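PDB 6EK4: PaxB from Photorhabdus luminescens, which is the probable B component of a two-component alpha-helical pore-forming toxin of the YaxAB kind, and so probably acts in perforating target-cell membranes. Local coordinates for residues W30-Q35 / V288-K293; L48-Y53 / V143-R148. One frame throughout, in Å; residues are numbered along the deposited sequence.

Contact 1: residues W30-Q35 / V288-K293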
loop_
_atom_site.group_PDB
_atom_site.type_symbol
_atom_site.label_atom_id
_atom_site.label_comp_id
_atom_site.label_asym_id
_atom_site.label_seq_id
_atom_site.Cartn_x
_atom_site.Cartn_y
_atom_site.Cartn_z
ATOM N N TRP A 30 -9.333 2.347 -0.611
ATOM C CA TRP A 30 -9.853 3.225 -1.662
ATOM C C TRP A 30 -8.742 4.084 -2.263
ATOM O O TRP A 30 -8.594 4.156 -3.482
ATOM C CB TRP A 30 -10.958 4.130 -1.109
ATOM C CG TRP A 30 -11.552 5.043 -2.142
ATOM C CD1 TRP A 30 -11.156 6.318 -2.439
ATOM C CD2 TRP A 30 -12.642 4.747 -3.018
ATOM N NE1 TRP A 30 -11.936 6.832 -3.446
ATOM C CE2 TRP A 30 -12.857 5.889 -3.819
ATOM C CE3 TRP A 30 -13.460 3.626 -3.206
ATOM C CZ2 TRP A 30 -13.857 5.942 -4.792
ATOM C CZ3 TRP A 30 -14.455 3.680 -4.172
ATOM C CH2 TRP A 30 -14.644 4.831 -4.952
ATOM N N ARG A 31 -7.971 4.733 -1.395
ATOM C CA ARG A 31 -6.876 5.603 -1.821
ATOM C C ARG A 31 -5.825 4.832 -2.620
ATOM O O ARG A 31 -5.383 5.291 -3.674
ATOM C CB ARG A 31 -6.226 6.264 -0.600
ATOM C CG ARG A 31 -5.131 7.269 -0.929
ATOM C CD ARG A 31 -4.639 7.996 0.316
ATOM N NE ARG A 31 -4.352 7.082 1.423
ATOM C CZ ARG A 31 -3.284 6.286 1.509
ATOM N NH1 ARG A 31 -2.362 6.262 0.548
ATOM N NH2 ARG A 31 -3.139 5.499 2.570
ATOM N N LEU A 32 -5.437 3.665 -2.113
ATOM C CA LEU A 32 -4.421 2.835 -2.762
ATOM C C LEU A 32 -4.909 2.215 -4.069
ATOM O O LEU A 32 -4.145 2.112 -5.024
ATOM C CB LEU A 32 -3.943 1.731 -1.814
ATOM C CG LEU A 32 -3.090 2.205 -0.634
ATOM C CD1 LEU A 32 -3.025 1.137 0.446
ATOM C CD2 LEU A 32 -1.691 2.597 -1.085
ATOM N N SER A 33 -6.177 1.812 -4.115
ATOM C CA SER A 33 -6.734 1.163 -5.306
ATOM C C SER A 33 -6.866 2.100 -6.508
ATOM O O SER A 33 -7.025 1.631 -7.634
ATOM C CB SER A 33 -8.101 0.548 -4.993
ATOM O OG SER A 33 -9.032 1.544 -4.609
ATOM N N HIS A 34 -6.808 3.410 -6.272
ATOM C CA HIS A 34 -6.947 4.402 -7.343
ATOM C C HIS A 34 -5.624 5.037 -7.789
ATOM O O HIS A 34 -5.517 5.493 -8.928
ATOM C CB HIS A 34 -7.943 5.487 -6.924
ATOM C CG HIS A 34 -9.363 5.015 -6.903
ATOM N ND1 HIS A 34 -9.928 4.401 -5.806
ATOM C CD2 HIS A 34 -10.328 5.049 -7.852
ATOM C CE1 HIS A 34 -11.181 4.086 -6.077
ATOM N NE2 HIS A 34 -11.449 4.467 -7.312
ATOM N N GLN A 35 -4.628 5.071 -6.904
ATOM C CA GLN A 35 -3.310 5.621 -7.245
ATOM C C GLN A 35 -2.345 4.544 -7.751
ATOM O O GLN A 35 -1.421 4.847 -8.510
ATOM C CB GLN A 35 -2.702 6.365 -6.048
ATOM C CG GLN A 35 -2.149 5.477 -4.941
ATOM C CD GLN A 35 -1.720 6.265 -3.714
ATOM O OE1 GLN A 35 -2.225 7.359 -3.452
ATOM N NE2 GLN A 35 -0.785 5.707 -2.950
ATOM N N VAL A 288 -0.562 -2.952 -3.979
ATOM C CA VAL A 288 -1.425 -4.138 -3.967
ATOM C C VAL A 288 -1.132 -4.998 -2.735
ATOM O O VAL A 288 -2.053 -5.524 -2.109
ATOM C CB VAL A 288 -1.271 -4.986 -5.252
ATOM C CG1 VAL A 288 -2.069 -6.280 -5.149
ATOM C CG2 VAL A 288 -1.725 -4.198 -6.473
ATOM N N HIS A 289 0.148 -5.138 -2.398
ATOM C CA HIS A 289 0.558 -5.806 -1.157
ATOM C C HIS A 289 0.003 -5.084 0.071
ATOM O O HIS A 289 -0.393 -5.724 1.047
ATOM C CB HIS A 289 2.087 -5.889 -1.053
ATOM C CG HIS A 289 2.670 -7.124 -1.665
ATOM N ND1 HIS A 289 3.038 -8.220 -0.914
ATOM C CD2 HIS A 289 2.952 -7.438 -2.952
ATOM C CE1 HIS A 289 3.521 -9.155 -1.712
ATOM N NE2 HIS A 289 3.479 -8.706 -2.954
ATOM N N GLN A 290 -0.014 -3.754 0.015
ATOM C CA GLN A 290 -0.573 -2.935 1.087
ATOM C C GLN A 290 -2.092 -3.100 1.175
ATOM O O GLN A 290 -2.646 -3.126 2.272
ATOM C CB GLN A 290 -0.209 -1.459 0.883
ATOM C CG GLN A 290 -0.607 -0.536 2.029
ATOM C CD GLN A 290 0.003 -0.934 3.362
ATOM O OE1 GLN A 290 -0.658 -0.877 4.400
ATOM N NE2 GLN A 290 1.268 -1.342 3.341
ATOM N N ILE A 291 -2.756 -3.210 0.026
ATOM C CA ILE A 291 -4.206 -3.437 -0.015
ATOM C C ILE A 291 -4.584 -4.746 0.686
ATOM O O ILE A 291 -5.606 -4.809 1.370
ATOM C CB ILE A 291 -4.751 -3.411 -1.466
ATOM C CG1 ILE A 291 -4.851 -1.963 -1.956
ATOM C CG2 ILE A 291 -6.123 -4.073 -1.563
ATOM C CD1 ILE A 291 -5.068 -1.821 -3.448
ATOM N N ASP A 292 -3.760 -5.779 0.521
ATOM C CA ASP A 292 -3.987 -7.054 1.204
ATOM C C ASP A 292 -3.797 -6.921 2.715
ATOM O O ASP A 292 -4.525 -7.543 3.491
ATOM C CB ASP A 292 -3.056 -8.141 0.664
ATOM C CG ASP A 292 -3.454 -9.531 1.135
ATOM O OD1 ASP A 292 -4.528 -10.017 0.722
ATOM O OD2 ASP A 292 -2.695 -10.138 1.920
ATOM N N LYS A 293 -2.818 -6.116 3.126
ATOM C CA LYS A 293 -2.550 -5.887 4.548
ATOM C C LYS A 293 -3.614 -5.002 5.198
ATOM O O LYS A 293 -3.946 -5.190 6.370
ATOM C CB LYS A 293 -1.156 -5.289 4.748
ATOM C CG LYS A 293 -0.030 -6.267 4.445
ATOM C CD LYS A 293 1.338 -5.614 4.558
ATOM C CE LYS A 293 2.442 -6.577 4.155
ATOM N NZ LYS A 293 3.783 -5.930 4.143
#
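Leu32 and Ile291 meet in a largely buried, mainly apolar packing of two antiparallel helices near the middle of the elongated chain, where the C-terminal end of helix 19-35 lies against the long helix 247-321. Within these segments the axes approach to 9.5 Å and their N-to-C directions differ by 160°, so the helices run nearly side by side in opposite senses. Leu32 and Ile291 are also the residues whose CA atoms come nearest, at 6.9 Å.

Ile291 reaches across with its longer branch. Its CG1 lies anti to the carbonyl carbon (chi1 -77°) and comes within 3.8 Å of Leu32 CB, while the methyl CD1 goes on to the backbone of the next residue, 3.9 Å from Ser33 N. Ile291 thus packs against the helix surface as well as against a side chain. Leu32 answers on its other flank, where its CD1 methyl meets the aliphatic part of Gln290, close to CG and CB; the two side chains slant across one another.

Ser33 offers CB to this junction, and its hydroxyl is hydrogen-bonded to Ile29 O, one turn back. On the far side of that helix, Trp30 and His34 pack together: His34 CE1 sits 3.3 Å above the tryptophan ring plane, over its centre, and ND1 donates a nearly straight bond of 2.7 Å to Trp30 O. Side chains of helix 42-73 touch both residues, and the whole arrangement is that of antiparallel packing in an elongated alpha-helical bundle.

Contact 2: residues L48-Y53 / V143-R148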
loop_
_atom_site.group_PDB
_atom_site.type_symbol
_atom_site.label_atom_id
_atom_site.label_comp_id
_atom_site.label_asym_id
_atom_site.label_seq_id
_atom_site.Cartn_x
_atom_site.Cartn_y
_atom_site.Cartn_z
ATOM N N LEU A 48 -10.268 -2.689 -7.313
ATOM C CA LEU A 48 -11.484 -1.876 -7.283
ATOM C C LEU A 48 -12.671 -2.658 -6.713
ATOM O O LEU A 48 -13.549 -2.071 -6.083
ATOM C CB LEU A 48 -11.821 -1.337 -8.679
ATOM C CG LEU A 48 -10.851 -0.296 -9.249
ATOM C CD1 LEU A 48 -11.136 -0.048 -10.723
ATOM C CD2 LEU A 48 -10.908 1.008 -8.466
ATOM N N ARG A 49 -12.697 -3.973 -6.935
ATOM C CA ARG A 49 -13.715 -4.833 -6.327
ATOM C C ARG A 49 -13.557 -4.877 -4.811
ATOM O O ARG A 49 -14.547 -4.850 -4.079
ATOM C CB ARG A 49 -13.637 -6.260 -6.875
ATOM C CG ARG A 49 -14.042 -6.418 -8.330
ATOM C CD ARG A 49 -13.835 -7.854 -8.782
ATOM N NE ARG A 49 -13.896 -8.008 -10.233
ATOM C CZ ARG A 49 -13.528 -9.104 -10.894
ATOM N NH1 ARG A 49 -13.062 -10.167 -10.244
ATOM N NH2 ARG A 49 -13.620 -9.141 -12.218
ATOM N N ILE A 50 -12.310 -4.950 -4.349
ATOM C CA ILE A 50 -12.015 -5.013 -2.917
ATOM C C ILE A 50 -12.404 -3.707 -2.224
ATOM O O ILE A 50 -12.997 -3.735 -1.147
ATOM C CB ILE A 50 -10.526 -5.347 -2.649
ATOM C CG1 ILE A 50 -10.211 -6.774 -3.116
ATOM C CG2 ILE A 50 -10.197 -5.219 -1.167
ATOM C CD1 ILE A 50 -8.732 -7.055 -3.285
ATOM N N SER A 51 -12.085 -2.573 -2.845
ATOM C CA SER A 51 -12.441 -1.266 -2.281
ATOM C C SER A 51 -13.956 -1.056 -2.248
ATOM O O SER A 51 -14.481 -0.472 -1.301
ATOM C CB SER A 51 -11.776 -0.129 -3.064
ATOM O OG SER A 51 -12.415 0.083 -4.310
ATOM N N LEU A 52 -14.645 -1.540 -3.281
ATOM C CA LEU A 52 -16.097 -1.395 -3.389
ATOM C C LEU A 52 -16.819 -2.227 -2.326
ATOM O O LEU A 52 -17.726 -1.735 -1.652
ATOM C CB LEU A 52 -16.573 -1.799 -4.788
ATOM C CG LEU A 52 -17.913 -1.216 -5.248
ATOM C CD1 LEU A 52 -17.752 0.240 -5.664
ATOM C CD2 LEU A 52 -18.492 -2.034 -6.393
ATOM N N TYR A 53 -16.412 -3.487 -2.184
ATOM C CA TYR A 53 -16.962 -4.367 -1.150
ATOM C C TYR A 53 -16.499 -3.961 0.254
ATOM O O TYR A 53 -17.225 -4.164 1.228
ATOM C CB TYR A 53 -16.586 -5.832 -1.416
ATOM C CG TYR A 53 -17.303 -6.483 -2.587
ATOM C CD1 TYR A 53 -18.688 -6.400 -2.723
ATOM C CD2 TYR A 53 -16.596 -7.217 -3.538
ATOM C CE1 TYR A 53 -19.342 -7.007 -3.785
ATOM C CE2 TYR A 53 -17.243 -7.827 -4.601
ATOM C CZ TYR A 53 -18.614 -7.720 -4.721
ATOM O OH TYR A 53 -19.258 -8.326 -5.776
ATOM N N VAL A 143 -11.768 -12.123 -3.188
ATOM C CA VAL A 143 -11.023 -11.551 -4.310
ATOM C C VAL A 143 -9.545 -11.895 -4.137
ATOM O O VAL A 143 -8.923 -11.479 -3.160
ATOM C CB VAL A 143 -11.192 -10.019 -4.400
ATOM C CG1 VAL A 143 -10.420 -9.466 -5.593
ATOM C CG2 VAL A 143 -12.666 -9.646 -4.497
ATOM N N VAL A 144 -8.992 -12.653 -5.081
ATOM C CA VAL A 144 -7.607 -13.119 -4.991
ATOM C C VAL A 144 -6.683 -12.169 -5.751
ATOM O O VAL A 144 -6.846 -11.976 -6.953
ATOM C CB VAL A 144 -7.452 -14.546 -5.561
ATOM C CG1 VAL A 144 -6.065 -15.097 -5.256
ATOM C CG2 VAL A 144 -8.528 -15.467 -4.996
ATOM N N ILE A 145 -5.713 -11.590 -5.044
ATOM C CA ILE A 145 -4.795 -10.601 -5.634
ATOM C C ILE A 145 -3.303 -10.947 -5.523
ATOM O O ILE A 145 -2.497 -10.406 -6.281
ATOM C CB ILE A 145 -5.020 -9.191 -5.034
ATOM C CG1 ILE A 145 -5.040 -9.237 -3.502
ATOM C CG2 ILE A 145 -6.320 -8.596 -5.557
ATOM C CD1 ILE A 145 -4.940 -7.877 -2.846
ATOM N N LEU A 146 -2.936 -11.840 -4.602
ATOM C CA LEU A 146 -1.523 -12.147 -4.338
ATOM C C LEU A 146 -0.983 -13.378 -5.079
ATOM O O LEU A 146 0.098 -13.873 -4.748
ATOM C CB LEU A 146 -1.290 -12.315 -2.829
ATOM C CG LEU A 146 -1.549 -11.106 -1.924
ATOM C CD1 LEU A 146 -1.130 -11.431 -0.497
ATOM C CD2 LEU A 146 -0.827 -9.863 -2.428
ATOM N N GLU A 147 -1.713 -13.867 -6.081
ATOM C CA GLU A 147 -1.224 -14.975 -6.906
ATOM C C GLU A 147 -0.036 -14.521 -7.752
ATOM O O GLU A 147 -0.168 -13.623 -8.584
ATOM C CB GLU A 147 -2.331 -15.533 -7.805
ATOM C CG GLU A 147 -3.249 -16.519 -7.100
ATOM C CD GLU A 147 -4.375 -17.025 -7.985
ATOM O OE1 GLU A 147 -5.242 -17.765 -7.471
ATOM O OE2 GLU A 147 -4.401 -16.689 -9.190
ATOM N N ARG A 148 1.115 -15.151 -7.519
ATOM C CA ARG A 148 2.393 -14.809 -8.166
ATOM C C ARG A 148 2.685 -13.303 -8.246
ATOM O O ARG A 148 3.200 -12.813 -9.254
ATOM C CB ARG A 148 2.515 -15.475 -9.549
ATOM C CG ARG A 148 1.477 -15.066 -10.585
ATOM C CD ARG A 148 1.886 -15.537 -11.971
ATOM N NE ARG A 148 0.742 -15.669 -12.869
ATOM C CZ ARG A 148 0.806 -16.167 -14.104
ATOM N NH1 ARG A 148 1.965 -16.584 -14.609
ATOM N NH2 ARG A 148 -0.300 -16.249 -14.838
#
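Ile50, on helix 42-73, packs against Val143 and Ile145 of the linker between helices 101-141 and 149-193, and the contact is carried by dispersion between branched aliphatic groups. Ile50 CG1 lies 3.6 Å from Val143 CB, with the two side chains slanting past each other, and Val143 CG1 is close to both CG1 and CD1 of the isoleucine. An extended chi2 (163°) carries CD1 of Ile50 outward to Ile145, which it meets tip to tip: the methyl stands 3.7 Å from Ile145 CG2 and 3.9 Å from Ile145 CD1. One methyl therefore touches two residues of the linker. Arg49 adds a looser apolar edge, its CB being 4.3 Å from Val143 CG2.

The arrangement is a helix-to-loop packing within an alpha-helical bundle, in which an irregular connection folds its apolar side chains onto a neighbouring helix. Arg295 of helix 247-321 also touches Ile50 and Ile145.

Several polar groups around the apolar patch have partners. The guanidinium of Arg49 pairs through NH2 with Glu45 in a salt bridge on its own helix. Two linker carbonyls accept hydrogen bonds from helix side chains, Val143 O from Arg295 NH1 and Val144 O from Lys46 NZ. Within helix 42-73, Ser51 OG donates to Leu48 O over a distance of 3.0 Å, approaching from above the carbonyl plane on the same face as the backbone N-H of Leu52.

How the contacts relate
From the N terminus, helix 19-35 supplies the first side of contact 1, and the chain then turns into helix 42-73, which supplies the first side of contact 2. Contact 2 closes a loop at the linker 143-148, after helix 101-141; contact 1 closes only later, on helix 247-321. The smaller loop therefore lies wholly within the larger one, and the two do not cross. Their centres are about 9 Å apart and they touch directly: Ser33 packs on Ser51, His34 on Leu48, and the CD1 methyl of Ile145 on the backbone O of Val288. Together they join helices 19-35, 42-73 and 247-321 with the 143-148 linker in one stretch of the bundle.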